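Local coordinates for tRNA uridine(34) acetyltransferase (Methanocaldococcus infernus, PDB 6IA8), which mediates formation of 5-carboxymethyluridine at the wobble uridine 34 of tRNAs, using acetyl-CoA and S-adenosyl-L-methionine, at residues Thr211-Gly216 and Ser247-Ser252; Asp279-Met284 and Tyr399-Gly404; Leu423-Pro428 and Lys439-Arg444; Pro431-Ile436 and Gly511-Lys516. All blocks are in the same frame, centred on the assembly; numbering follows the deposited sequence.

Interaction 1 is the most central of the four, a buried pairing of parallel strands in the radical SAM sheet held by straight backbone bonds. Interaction 3 is also strand pairing, but antiparallel and in the acetyltransferase sheet, with apolar side chains on one face and mainly arginines on the other. Interactions 2 and 4 join no paired strands. In 279-284 with 399-404, a radical SAM loop meets an acetyltransferase hairpin through a methionine and bridging waters; 431-436 with 511-516, farthest from the chain's centre and partly exposed, turns on a glutamate. Interaction 1 touches all three others, and Arg444 of interaction 3 reaches both Asp283 of interaction 2 and strand 250-255.

Interaction 1: Thr211-Gly216 and Ser247-Ser252; sequences TRVELG and SGLKVS
Thr211 O takes two donors from Lys250: its backbone N at 3.2 Å and, weakly, its NZ at 3.0 Å. The lysine lies alongside Thr211, and bends at chi3 (-93°) and chi4 (-48°) curl its chain round so that the ammonium comes back to the same carbonyl. Arg444 takes the stronger bond of Lys250 NZ at its O and gives NH2 to Leu249 O. Beyond Thr211, donors and acceptors of strand 212-218 face strand 250-255 in turn. Val213 N gives to Lys250 O at 2.9 Å, Val213 O receives Ser252 N at 3.0 Å, and Leu215 N gives to Ser252 O at 2.8 Å, all nearly straight. This is parallel pairing of neighbouring strands in the radical SAM sheet, linked through helices 222-227 and 234-245 as a beta-alpha-beta crossover. On the face bearing Arg212, Lys250 and Ser252, one water joins Glu214 OE2 and Ser252 OG, donating to the carboxylate oxygen at 2.6 Å. Lys286 forms a salt bridge with Glu214 OE2, Glu136 with Arg212, and Thr211 OG1 bonds to Leu188 N. On the other face Val213 CG2 touches Leu249 CD1 at 4.2 Å.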
loop_
_atom_site.group_PDB
_atom_site.type_symbol
_atom_site.label_atom_id
_atom_site.label_comp_id
_atom_site.label_asym_id
_atom_site.label_seq_id
_atom_site.Cartn_x
_atom_site.Cartn_y
_atom_site.Cartn_z
ATOM N N THR A 211 5.772 6.518 -3.680
ATOM C CA THR A 211 6.074 6.030 -2.354
ATOM C C THR A 211 5.665 4.590 -2.167
ATOM O O THR A 211 6.113 3.976 -1.190
ATOM C CB THR A 211 5.359 6.886 -1.297
ATOM O OG1 THR A 211 3.952 6.935 -1.583
ATOM C CG2 THR A 211 5.919 8.342 -1.330
ATOM N N ARG A 212 4.783 4.049 -3.029
ATOM C CA ARG A 212 4.306 2.675 -2.898
ATOM C C ARG A 212 4.217 2.059 -4.283
ATOM O O ARG A 212 3.818 2.732 -5.234
ATOM C CB ARG A 212 2.939 2.596 -2.202
ATOM C CG ARG A 212 2.425 1.172 -1.958
ATOM C CD ARG A 212 1.053 1.184 -1.285
ATOM N NE ARG A 212 -0.040 1.343 -2.242
ATOM C CZ ARG A 212 -1.299 1.608 -1.911
ATOM N NH1 ARG A 212 -1.637 1.755 -0.640
ATOM N NH2 ARG A 212 -2.219 1.734 -2.855
ATOM N N VAL A 213 4.599 0.787 -4.398
ATOM C CA VAL A 213 4.459 0.034 -5.638
ATOM C C VAL A 213 3.661 -1.234 -5.354
ATOM O O VAL A 213 3.981 -1.993 -4.434
ATOM C CB VAL A 213 5.827 -0.308 -6.255
ATOM C CG1 VAL A 213 5.630 -1.197 -7.527
ATOM C CG2 VAL A 213 6.595 0.919 -6.605
ATOM N N GLU A 214 2.604 -1.442 -6.121
ATOM C CA GLU A 214 1.755 -2.615 -5.989
ATOM C C GLU A 214 2.089 -3.561 -7.132
ATOM O O GLU A 214 1.955 -3.183 -8.302
ATOM C CB GLU A 214 0.270 -2.255 -6.038
ATOM C CG GLU A 214 -0.636 -3.462 -5.765
ATOM C CD GLU A 214 -2.103 -3.206 -6.107
ATOM O OE1 GLU A 214 -2.651 -3.948 -6.955
ATOM O OE2 GLU A 214 -2.692 -2.268 -5.535
ATOM N N LEU A 215 2.536 -4.766 -6.796
ATOM C CA LEU A 215 2.941 -5.766 -7.776
ATOM C C LEU A 215 1.750 -6.665 -8.071
ATOM O O LEU A 215 1.096 -7.146 -7.143
ATOM C CB LEU A 215 4.114 -6.597 -7.242
ATOM C CG LEU A 215 5.423 -5.823 -7.022
ATOM C CD1 LEU A 215 6.464 -6.776 -6.342
ATOM C CD2 LEU A 215 5.971 -5.269 -8.324
ATOM N N GLY A 216 1.459 -6.874 -9.354
ATOM C CA GLY A 216 0.450 -7.838 -9.755
ATOM C C GLY A 216 0.942 -9.271 -9.611
ATOM O O GLY A 216 1.183 -9.951 -10.617
ATOM N N SER A 247 15.311 0.198 -2.298
ATOM C CA SER A 247 15.165 1.586 -2.706
ATOM C C SER A 247 14.229 2.355 -1.776
ATOM O O SER A 247 13.866 3.492 -2.077
ATOM C CB SER A 247 14.660 1.625 -4.146
ATOM O OG SER A 247 15.545 0.902 -5.010
ATOM N N GLY A 248 13.830 1.760 -0.657
ATOM C CA GLY A 248 13.032 2.460 0.336
ATOM C C GLY A 248 11.544 2.509 0.060
ATOM O O GLY A 248 10.820 3.237 0.748
ATOM N N LEU A 249 11.056 1.774 -0.922
ATOM C CA LEU A 249 9.658 1.902 -1.295
ATOM C C LEU A 249 8.800 0.921 -0.496
ATOM O O LEU A 249 9.275 -0.115 -0.024
ATOM C CB LEU A 249 9.465 1.667 -2.801
ATOM C CG LEU A 249 10.020 2.801 -3.646
ATOM C CD1 LEU A 249 10.236 2.359 -5.117
ATOM C CD2 LEU A 249 9.072 4.017 -3.656
ATOM N N LYS A 250 7.513 1.257 -0.372
ATOM C CA LYS A 250 6.527 0.322 0.149
ATOM C C LYS A 250 6.103 -0.647 -0.936
ATOM O O LYS A 250 5.929 -0.268 -2.106
ATOM C CB LYS A 250 5.305 1.071 0.671
ATOM C CG LYS A 250 5.701 1.988 1.910
ATOM C CD LYS A 250 4.594 3.016 2.256
ATOM C CE LYS A 250 4.838 4.339 1.537
ATOM N NZ LYS A 250 6.231 4.855 1.648
ATOM N N VAL A 251 5.856 -1.882 -0.520
ATOM C CA VAL A 251 5.587 -2.969 -1.439
ATOM C C VAL A 251 4.252 -3.586 -1.075
ATOM O O VAL A 251 4.069 -4.077 0.041
ATOM C CB VAL A 251 6.692 -4.029 -1.403
ATOM C CG1 VAL A 251 6.350 -5.196 -2.321
ATOM C CG2 VAL A 251 8.042 -3.414 -1.762
ATOM N N SER A 252 3.349 -3.604 -2.027
ATOM C CA SER A 252 2.059 -4.263 -1.914
ATOM C C SER A 252 1.944 -5.376 -2.949
ATOM O O SER A 252 2.421 -5.233 -4.080
ATOM C CB SER A 252 0.919 -3.234 -2.134
ATOM O OG SER A 252 -0.325 -3.887 -2.201
HETATM O O HOH W 1 -1.970 -2.035 -2.997
#

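Interaction 2: Asp279-Met284 and Tyr399-Gly404; sequences DFMPDM and YEASGG
The Tyr399 ring is touched by the methyl of Met281, whose CE lies 3.7 Å from Tyr399 CD2, while the ring of Trp329 stacks with it. At its hydroxyl edge, in the ring plane, a water accepts from Tyr399 OH and donates to Asp283 OD1 and, at 2.7 Å, to Met281 O. The Asp283 carboxylate stands 71° from the ring plane. Asp279 CB covers the centre of one face of the Phe280 ring. Bends at chi2 (-68°) and chi3 (-86°) bring Met281 CE to 3.6 Å from Glu400 O. Nearer the backbone, Met281 CB packs on Ala401 CB at 3.8 Å. An alanine here would lose CG, SD and CE and is likely to leave a gap beside Tyr399 and Glu400. Two more waters link Ser402 OG to Asp279 O and to Phe280 O, so the polar contact between the segments is water-mediated throughout. Ser402 belongs to the type I' turn, Ala401 to Gly404, of the hairpin joining strands 392-401 and 404-413, where Arg426 bonds to Ala401 O. The loop between helix 264-276 and strand 284-287 is tied to strand 250-255 through Asp283, which also pairs with Arg444.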
loop_
_atom_site.group_PDB
_atom_site.type_symbol
_atom_site.label_atom_id
_atom_site.label_comp_id
_atom_site.label_asym_id
_atom_site.label_seq_id
_atom_site.Cartn_x
_atom_site.Cartn_y
_atom_site.Cartn_z
ATOM N N ASP A 279 11.936 -14.077 1.039
ATOM C CA ASP A 279 11.807 -13.672 -0.352
ATOM C C ASP A 279 10.595 -12.787 -0.580
ATOM O O ASP A 279 10.559 -12.051 -1.574
ATOM C CB ASP A 279 11.699 -14.918 -1.235
ATOM C CG ASP A 279 13.041 -15.600 -1.466
ATOM O OD1 ASP A 279 14.095 -15.081 -1.083
ATOM O OD2 ASP A 279 13.038 -16.680 -2.047
ATOM N N PHE A 280 9.599 -12.840 0.303
ATOM C CA PHE A 280 8.383 -12.066 0.103
ATOM C C PHE A 280 8.244 -10.977 1.155
ATOM O O PHE A 280 8.821 -9.873 1.004
ATOM C CB PHE A 280 7.196 -13.034 0.085
ATOM C CG PHE A 280 7.329 -14.120 -0.966
ATOM C CD1 PHE A 280 7.284 -13.809 -2.309
ATOM C CD2 PHE A 280 7.521 -15.441 -0.603
ATOM C CE1 PHE A 280 7.427 -14.836 -3.305
ATOM C CE2 PHE A 280 7.653 -16.472 -1.577
ATOM C CZ PHE A 280 7.590 -16.137 -2.940
ATOM N N MET A 281 7.491 -11.227 2.215
ATOM C CA MET A 281 7.295 -10.257 3.286
ATOM C C MET A 281 6.844 -8.879 2.770
ATOM O O MET A 281 7.462 -7.857 3.073
ATOM C CB MET A 281 8.562 -10.142 4.112
ATOM C CG MET A 281 9.257 -11.428 4.348
ATOM S SD MET A 281 8.388 -12.628 5.421
ATOM C CE MET A 281 8.909 -12.113 7.066
ATOM N N PRO A 282 5.735 -8.822 2.049
ATOM C CA PRO A 282 5.218 -7.525 1.600
ATOM C C PRO A 282 4.718 -6.704 2.772
ATOM O O PRO A 282 4.336 -7.250 3.809
ATOM C CB PRO A 282 4.048 -7.898 0.685
ATOM C CG PRO A 282 3.530 -9.207 1.265
ATOM C CD PRO A 282 4.822 -9.938 1.723
ATOM N N ASP A 283 4.669 -5.378 2.560
ATOM C CA ASP A 283 4.086 -4.472 3.544
ATOM C C ASP A 283 2.565 -4.536 3.538
ATOM O O ASP A 283 1.928 -4.231 4.553
ATOM C CB ASP A 283 4.499 -3.027 3.275
ATOM C CG ASP A 283 6.000 -2.818 3.291
ATOM O OD1 ASP A 283 6.597 -3.261 4.261
ATOM O OD2 ASP A 283 6.537 -2.214 2.314
ATOM N N MET A 284 1.973 -4.852 2.393
ATOM C CA MET A 284 0.540 -4.721 2.200
ATOM C C MET A 284 0.136 -5.806 1.225
ATOM O O MET A 284 0.936 -6.204 0.370
ATOM C CB MET A 284 0.194 -3.308 1.679
ATOM C CG MET A 284 -1.221 -3.087 1.300
ATOM S SD MET A 284 -1.449 -1.411 0.663
ATOM C CE MET A 284 -0.178 -0.469 1.521
ATOM N N TYR A 399 12.049 -8.308 11.451
ATOM C CA TYR A 399 11.976 -9.513 10.634
ATOM C C TYR A 399 12.953 -9.418 9.473
ATOM O O TYR A 399 13.373 -8.336 9.077
ATOM C CB TYR A 399 10.559 -9.785 10.135
ATOM C CG TYR A 399 9.879 -8.671 9.395
ATOM C CD1 TYR A 399 9.269 -7.636 10.095
ATOM C CD2 TYR A 399 9.814 -8.662 7.989
ATOM C CE1 TYR A 399 8.620 -6.593 9.428
ATOM C CE2 TYR A 399 9.136 -7.616 7.295
ATOM C CZ TYR A 399 8.552 -6.590 8.057
ATOM O OH TYR A 399 7.860 -5.565 7.481
ATOM N N GLU A 400 13.358 -10.574 8.970
ATOM C CA GLU A 400 14.219 -10.630 7.801
ATOM C C GLU A 400 13.360 -10.543 6.553
ATOM O O GLU A 400 12.361 -11.264 6.456
ATOM C CB GLU A 400 14.976 -11.949 7.789
ATOM C CG GLU A 400 15.960 -12.093 6.658
ATOM C CD GLU A 400 17.298 -11.407 6.944
ATOM O OE1 GLU A 400 18.060 -11.177 5.984
ATOM O OE2 GLU A 400 17.576 -11.092 8.122
ATOM N N ALA A 401 13.792 -9.736 5.577
ATOM C CA ALA A 401 13.084 -9.581 4.310
ATOM C C ALA A 401 14.038 -9.143 3.210
ATOM O O ALA A 401 14.823 -8.205 3.398
ATOM C CB ALA A 401 11.964 -8.555 4.451
ATOM N N SER A 402 13.988 -9.851 2.085
ATOM C CA SER A 402 14.797 -9.529 0.916
ATOM C C SER A 402 16.260 -9.299 1.304
ATOM O O SER A 402 16.889 -8.302 0.922
ATOM C CB SER A 402 14.227 -8.305 0.190
ATOM O OG SER A 402 12.880 -8.497 -0.240
ATOM N N GLY A 403 16.800 -10.240 2.081
ATOM C CA GLY A 403 18.208 -10.219 2.430
ATOM C C GLY A 403 18.599 -9.194 3.474
ATOM O O GLY A 403 19.770 -9.136 3.869
ATOM N N GLY A 404 17.675 -8.370 3.923
ATOM C CA GLY A 404 17.994 -7.358 4.911
ATOM C C GLY A 404 17.123 -7.465 6.146
ATOM O O GLY A 404 16.453 -8.486 6.345
HETATM O O HOH W 2 12.709 -10.478 -2.199
HETATM O O HOH W 3 10.651 -7.907 1.426
HETATM O O HOH W 4 7.617 -5.725 4.789
#

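Interaction 3: Leu423-Pro428 and Lys439-Arg444; sequences LRLRDP and KTMLVR
Arg424 and Arg444 cross with their guanidinium planes only 26° apart, Arg424 CB lying over one face of the Arg444 group and Arg424 CD reaching Arg444 NH1 at 3.9 Å. Arg426 approaches the same guanidinium differently: its CB comes in at the edge, in the plane, 4.0 Å from Arg444 NE, and the two guanidinium planes stand 78° apart. Arg426 is extended as far as NE, with CG anti to the backbone N (chi1 175°), while Arg444 bends at chi3. On the opposite face Leu425 crosses Met441 at about a right angle, its CD1 meeting Met441 CG at 3.6 Å and Val443 CG2 at 3.7 Å. Met441 bends at chi2, laying its CE against Asp427 CB at 3.7 Å. Back on the face of Arg426, Pro428 CB packs on Leu442 CD1. Between these two layers the strands run antiparallel in the GNAT sheet. Arg426 and Leu442 form a hydrogen-bonded pair, Arg426 N to Leu442 O at 2.8 Å and Leu442 N to Arg426 O at 3.0 Å, and Arg444 N gives to Arg424 O. Strand 440-448 ends in Gln445-Val448, which probably bind acetyl-CoA, as in related enzymes, and Arg424 bonds to Gln445 OE1 and Trp329 O. Salt bridges from Glu406 and Asp246 to Arg426, and from Glu406 and Asp283 to Arg444, probably offset the gathered positive charge, letting the arginines pack through their aliphatic stems.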
loop_
_atom_site.group_PDB
_atom_site.type_symbol
_atom_site.label_atom_id
_atom_site.label_comp_id
_atom_site.label_asym_id
_atom_site.label_seq_id
_atom_site.Cartn_x
_atom_site.Cartn_y
_atom_site.Cartn_z
ATOM N N LEU A 423 6.248 3.019 12.084
ATOM C CA LEU A 423 7.350 3.426 11.227
ATOM C C LEU A 423 8.049 2.161 10.745
ATOM O O LEU A 423 8.304 1.242 11.541
ATOM C CB LEU A 423 8.335 4.325 11.977
ATOM C CG LEU A 423 9.553 4.843 11.240
ATOM C CD1 LEU A 423 10.004 6.176 11.868
ATOM C CD2 LEU A 423 10.701 3.859 11.222
ATOM N N ARG A 424 8.362 2.132 9.440
ATOM C CA ARG A 424 9.055 1.016 8.796
ATOM C C ARG A 424 10.501 1.427 8.516
ATOM O O ARG A 424 10.753 2.327 7.704
ATOM C CB ARG A 424 8.349 0.646 7.499
ATOM C CG ARG A 424 6.927 0.150 7.646
ATOM C CD ARG A 424 6.417 -0.327 6.300
ATOM N NE ARG A 424 4.982 -0.598 6.235
ATOM C CZ ARG A 424 4.406 -1.706 6.689
ATOM N NH1 ARG A 424 5.123 -2.606 7.332
ATOM N NH2 ARG A 424 3.101 -1.883 6.557
ATOM N N LEU A 425 11.431 0.844 9.261
ATOM C CA LEU A 425 12.858 1.118 9.138
ATOM C C LEU A 425 13.557 -0.108 8.559
ATOM O O LEU A 425 13.266 -1.241 8.953
ATOM C CB LEU A 425 13.444 1.433 10.506
ATOM C CG LEU A 425 14.894 1.909 10.588
ATOM C CD1 LEU A 425 15.040 3.302 9.990
ATOM C CD2 LEU A 425 15.336 1.934 12.073
ATOM N N ARG A 426 14.471 0.097 7.621
ATOM C CA ARG A 426 15.118 -1.028 6.956
ATOM C C ARG A 426 16.633 -0.861 6.909
ATOM O O ARG A 426 17.143 0.219 6.578
ATOM C CB ARG A 426 14.563 -1.200 5.527
ATOM C CG ARG A 426 15.314 -2.303 4.728
ATOM C CD ARG A 426 14.680 -2.543 3.318
ATOM N NE ARG A 426 15.466 -3.507 2.552
ATOM C CZ ARG A 426 15.379 -4.823 2.691
ATOM N NH1 ARG A 426 14.475 -5.317 3.509
ATOM N NH2 ARG A 426 16.154 -5.633 1.982
ATOM N N ASP A 427 17.344 -1.952 7.231
ATOM C CA ASP A 427 18.773 -2.073 6.986
ATOM C C ASP A 427 18.897 -2.735 5.631
ATOM O O ASP A 427 18.596 -3.924 5.516
ATOM C CB ASP A 427 19.436 -2.930 8.053
ATOM C CG ASP A 427 20.929 -2.952 7.937
ATOM O OD1 ASP A 427 21.501 -2.273 7.041
ATOM O OD2 ASP A 427 21.525 -3.663 8.761
ATOM N N PRO A 428 19.290 -2.027 4.589
ATOM C CA PRO A 428 19.160 -2.580 3.241
ATOM C C PRO A 428 20.173 -3.678 2.929
ATOM O O PRO A 428 21.186 -3.884 3.603
ATOM C CB PRO A 428 19.361 -1.360 2.340
ATOM C CG PRO A 428 20.175 -0.399 3.163
ATOM C CD PRO A 428 19.787 -0.635 4.598
ATOM N N LYS A 439 26.347 2.498 4.815
ATOM C CA LYS A 439 26.154 3.136 6.111
ATOM C C LYS A 439 24.838 3.901 6.163
ATOM O O LYS A 439 24.677 4.823 6.960
ATOM C CB LYS A 439 27.320 4.068 6.426
ATOM C CG LYS A 439 28.707 3.389 6.305
ATOM N N THR A 440 23.863 3.459 5.386
ATOM C CA THR A 440 22.576 4.124 5.279
ATOM C C THR A 440 21.471 3.247 5.841
ATOM O O THR A 440 21.417 2.052 5.545
ATOM C CB THR A 440 22.250 4.437 3.820
ATOM O OG1 THR A 440 23.256 5.293 3.293
ATOM C CG2 THR A 440 20.883 5.124 3.708
ATOM N N MET A 441 20.575 3.851 6.620
ATOM C CA MET A 441 19.327 3.223 7.037
ATOM C C MET A 441 18.166 3.904 6.318
ATOM O O MET A 441 18.209 5.107 6.061
ATOM C CB MET A 441 19.136 3.332 8.554
ATOM C CG MET A 441 18.381 2.163 9.180
ATOM S SD MET A 441 19.524 0.833 9.723
ATOM C CE MET A 441 18.310 -0.289 10.385
ATOM N N LEU A 442 17.120 3.142 6.000
ATOM C CA LEU A 442 15.984 3.667 5.246
ATOM C C LEU A 442 14.713 3.706 6.094
ATOM O O LEU A 442 14.302 2.682 6.657
ATOM C CB LEU A 442 15.715 2.811 4.004
ATOM C CG LEU A 442 16.904 2.537 3.061
ATOM C CD1 LEU A 442 16.456 1.552 1.984
ATOM C CD2 LEU A 442 17.376 3.828 2.435
ATOM N N VAL A 443 14.066 4.873 6.136
ATOM C CA VAL A 443 12.713 5.001 6.672
ATOM C C VAL A 443 11.772 4.876 5.480
ATOM O O VAL A 443 11.592 5.820 4.719
ATOM C CB VAL A 443 12.509 6.319 7.416
ATOM C CG1 VAL A 443 11.065 6.414 7.823
ATOM C CG2 VAL A 443 13.439 6.371 8.633
ATOM N N ARG A 444 11.189 3.696 5.304
ATOM C CA ARG A 444 10.308 3.444 4.169
ATOM C C ARG A 444 8.900 3.972 4.374
ATOM O O ARG A 444 8.196 4.233 3.391
ATOM C CB ARG A 444 10.254 1.945 3.885
ATOM C CG ARG A 444 11.665 1.326 3.708
ATOM C CD ARG A 444 11.603 -0.055 3.052
ATOM N NE ARG A 444 10.961 -1.035 3.892
ATOM C CZ ARG A 444 9.713 -1.465 3.767
ATOM N NH1 ARG A 444 9.255 -2.346 4.652
ATOM N NH2 ARG A 444 8.952 -1.057 2.756
#

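Interaction 4: Pro431-Ile436 and Gly511-Lys516; sequences PFRKEI and GAYMGK
Residues Arg433 to Ile436 form a type I beta turn, closed by Ile436 N to Arg433 O, that brings Glu435 up to Gly511, their CA atoms 6.6 Å apart. The Glu435 carboxylate is the hub. Its OE2 accepts Ala512 N at 3.2 Å on the anti side and Arg433 NH2 at 3.1 Å on the syn side, both donors coming from the same face of the carboxylate plane. Arg433 grips side-on: NE reaches Glu435 OE1 at 2.9 Å from above the carboxylate plane, while the NH2 bond to OE2 is nearly straight and lies in the guanidinium plane. Glu435 CG, turned between the backbone N and carbonyl carbon (chi1 48°), presses on the edge of the Tyr513 ring, 3.3 Å from CD1; carboxylate and ring planes stand 76° apart. Tyr513 OH in turn meets Arg433 CG at 3.5 Å and Ile436 CD1 at 3.8 Å. Gly511 has positive phi and comes so close to Glu435 OE2, 3.4 Å from its CA, that a side chain there would clash. A glutamine in place of Glu435 would probably leave the Arg433 guanidinium without its charge partner and weaken the hold on Ala512 N. The turn lies in the loop between strands 418-427 and 440-448, beside Leu491 of strand 489-492, and Ala512 leads into strand 513-517. On the radical SAM side helix 199-208 flanks the contact: Leu206 touches Arg433 and Tyr513, Asn203 bonds to Arg433 NH1, and Tyr513 OH is hydrogen-bonded to Ser247 O beyond the end of helix 234-245.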
loop_
_atom_site.group_PDB
_atom_site.type_symbol
_atom_site.label_atom_id
_atom_site.label_comp_id
_atom_site.label_asym_id
_atom_site.label_seq_id
_atom_site.Cartn_x
_atom_site.Cartn_y
_atom_site.Cartn_z
ATOM N N PRO A 431 21.309 -2.408 -2.229
ATOM C CA PRO A 431 20.772 -1.224 -2.912
ATOM C C PRO A 431 21.597 -0.857 -4.131
ATOM O O PRO A 431 22.760 -1.237 -4.263
ATOM C CB PRO A 431 20.853 -0.133 -1.850
ATOM C CG PRO A 431 22.030 -0.562 -0.983
ATOM C CD PRO A 431 21.951 -2.088 -0.944
ATOM N N PHE A 432 20.958 -0.131 -5.049
ATOM C CA PHE A 432 21.617 0.388 -6.233
ATOM C C PHE A 432 21.515 1.898 -6.368
ATOM O O PHE A 432 22.230 2.459 -7.184
ATOM C CB PHE A 432 21.027 -0.249 -7.505
ATOM C CG PHE A 432 19.556 0.001 -7.670
ATOM C CD1 PHE A 432 19.115 1.113 -8.372
ATOM C CD2 PHE A 432 18.609 -0.851 -7.078
ATOM C CE1 PHE A 432 17.760 1.357 -8.510
ATOM C CE2 PHE A 432 17.248 -0.604 -7.207
ATOM C CZ PHE A 432 16.833 0.491 -7.928
ATOM N N ARG A 433 20.628 2.564 -5.637
ATOM C CA ARG A 433 20.473 4.007 -5.769
ATOM C C ARG A 433 21.744 4.707 -5.309
ATOM O O ARG A 433 22.353 4.318 -4.305
ATOM C CB ARG A 433 19.287 4.485 -4.927
ATOM C CG ARG A 433 17.870 4.178 -5.509
ATOM C CD ARG A 433 17.644 4.952 -6.811
ATOM N NE ARG A 433 17.718 6.401 -6.621
ATOM C CZ ARG A 433 17.335 7.300 -7.531
ATOM N NH1 ARG A 433 16.825 6.899 -8.686
ATOM N NH2 ARG A 433 17.450 8.598 -7.281
ATOM N N LYS A 434 22.097 5.782 -6.019
ATOM C CA LYS A 434 23.323 6.512 -5.730
ATOM C C LYS A 434 23.341 7.032 -4.301
ATOM O O LYS A 434 24.407 7.136 -3.694
ATOM C CB LYS A 434 23.485 7.675 -6.720
ATOM C CG LYS A 434 22.216 8.527 -6.914
ATOM C CD LYS A 434 22.415 9.654 -7.936
ATOM C CE LYS A 434 23.271 10.783 -7.373
ATOM N NZ LYS A 434 23.270 11.986 -8.266
ATOM N N GLU A 435 22.188 7.356 -3.731
ATOM C CA GLU A 435 22.208 7.985 -2.419
ATOM C C GLU A 435 22.194 6.988 -1.268
ATOM O O GLU A 435 22.282 7.410 -0.114
ATOM C CB GLU A 435 21.048 8.972 -2.283
ATOM C CG GLU A 435 19.693 8.480 -2.707
ATOM C CD GLU A 435 19.411 8.630 -4.210
ATOM O OE1 GLU A 435 19.762 7.707 -4.954
ATOM O OE2 GLU A 435 18.770 9.604 -4.647
ATOM N N ILE A 436 22.131 5.689 -1.540
ATOM C CA ILE A 436 22.114 4.662 -0.500
ATOM C C ILE A 436 23.454 3.942 -0.516
ATOM O O ILE A 436 23.797 3.286 -1.502
ATOM C CB ILE A 436 20.974 3.656 -0.708
ATOM C CG1 ILE A 436 19.639 4.387 -0.838
ATOM C CG2 ILE A 436 20.924 2.653 0.443
ATOM C CD1 ILE A 436 18.465 3.475 -1.248
ATOM N N GLY A 511 18.853 13.665 -3.251
ATOM C CA GLY A 511 18.367 12.975 -4.433
ATOM C C GLY A 511 16.853 12.875 -4.386
ATOM O O GLY A 511 16.131 13.879 -4.351
ATOM N N ALA A 512 16.349 11.647 -4.385
ATOM C CA ALA A 512 14.919 11.391 -4.379
ATOM C C ALA A 512 14.341 11.353 -2.974
ATOM O O ALA A 512 13.119 11.231 -2.820
ATOM C CB ALA A 512 14.633 10.063 -5.086
ATOM N N TYR A 513 15.183 11.462 -1.953
ATOM C CA TYR A 513 14.767 11.238 -0.578
ATOM C C TYR A 513 14.908 12.501 0.271
ATOM O O TYR A 513 15.406 13.535 -0.174
ATOM C CB TYR A 513 15.606 10.111 0.044
ATOM C CG TYR A 513 15.608 8.816 -0.752
ATOM C CD1 TYR A 513 16.545 8.609 -1.748
ATOM C CD2 TYR A 513 14.670 7.815 -0.515
ATOM C CE1 TYR A 513 16.571 7.449 -2.493
ATOM C CE2 TYR A 513 14.678 6.649 -1.265
ATOM C CZ TYR A 513 15.637 6.470 -2.260
ATOM O OH TYR A 513 15.680 5.301 -3.021
ATOM N N MET A 514 14.483 12.390 1.525
ATOM C CA MET A 514 14.778 13.378 2.554
ATOM C C MET A 514 15.779 12.708 3.475
ATOM O O MET A 514 15.564 11.568 3.896
ATOM C CB MET A 514 13.529 13.800 3.324
ATOM C CG MET A 514 12.516 14.540 2.469
ATOM S SD MET A 514 13.168 16.020 1.695
ATOM C CE MET A 514 13.347 17.090 3.177
ATOM N N GLY A 515 16.895 13.363 3.730
ATOM C CA GLY A 515 17.988 12.720 4.426
ATOM C C GLY A 515 18.521 13.526 5.589
ATOM O O GLY A 515 18.408 14.748 5.630
ATOM N N LYS A 516 19.120 12.809 6.543
ATOM C CA LYS A 516 19.817 13.423 7.665
ATOM C C LYS A 516 21.083 12.639 7.974
ATOM O O LYS A 516 21.075 11.408 7.961
ATOM C CB LYS A 516 18.937 13.461 8.916
ATOM C CG LYS A 516 19.607 14.085 10.127
ATOM C CD LYS A 516 18.804 13.876 11.406
ATOM C CE LYS A 516 17.611 14.795 11.472
ATOM N NZ LYS A 516 16.838 14.598 12.726
#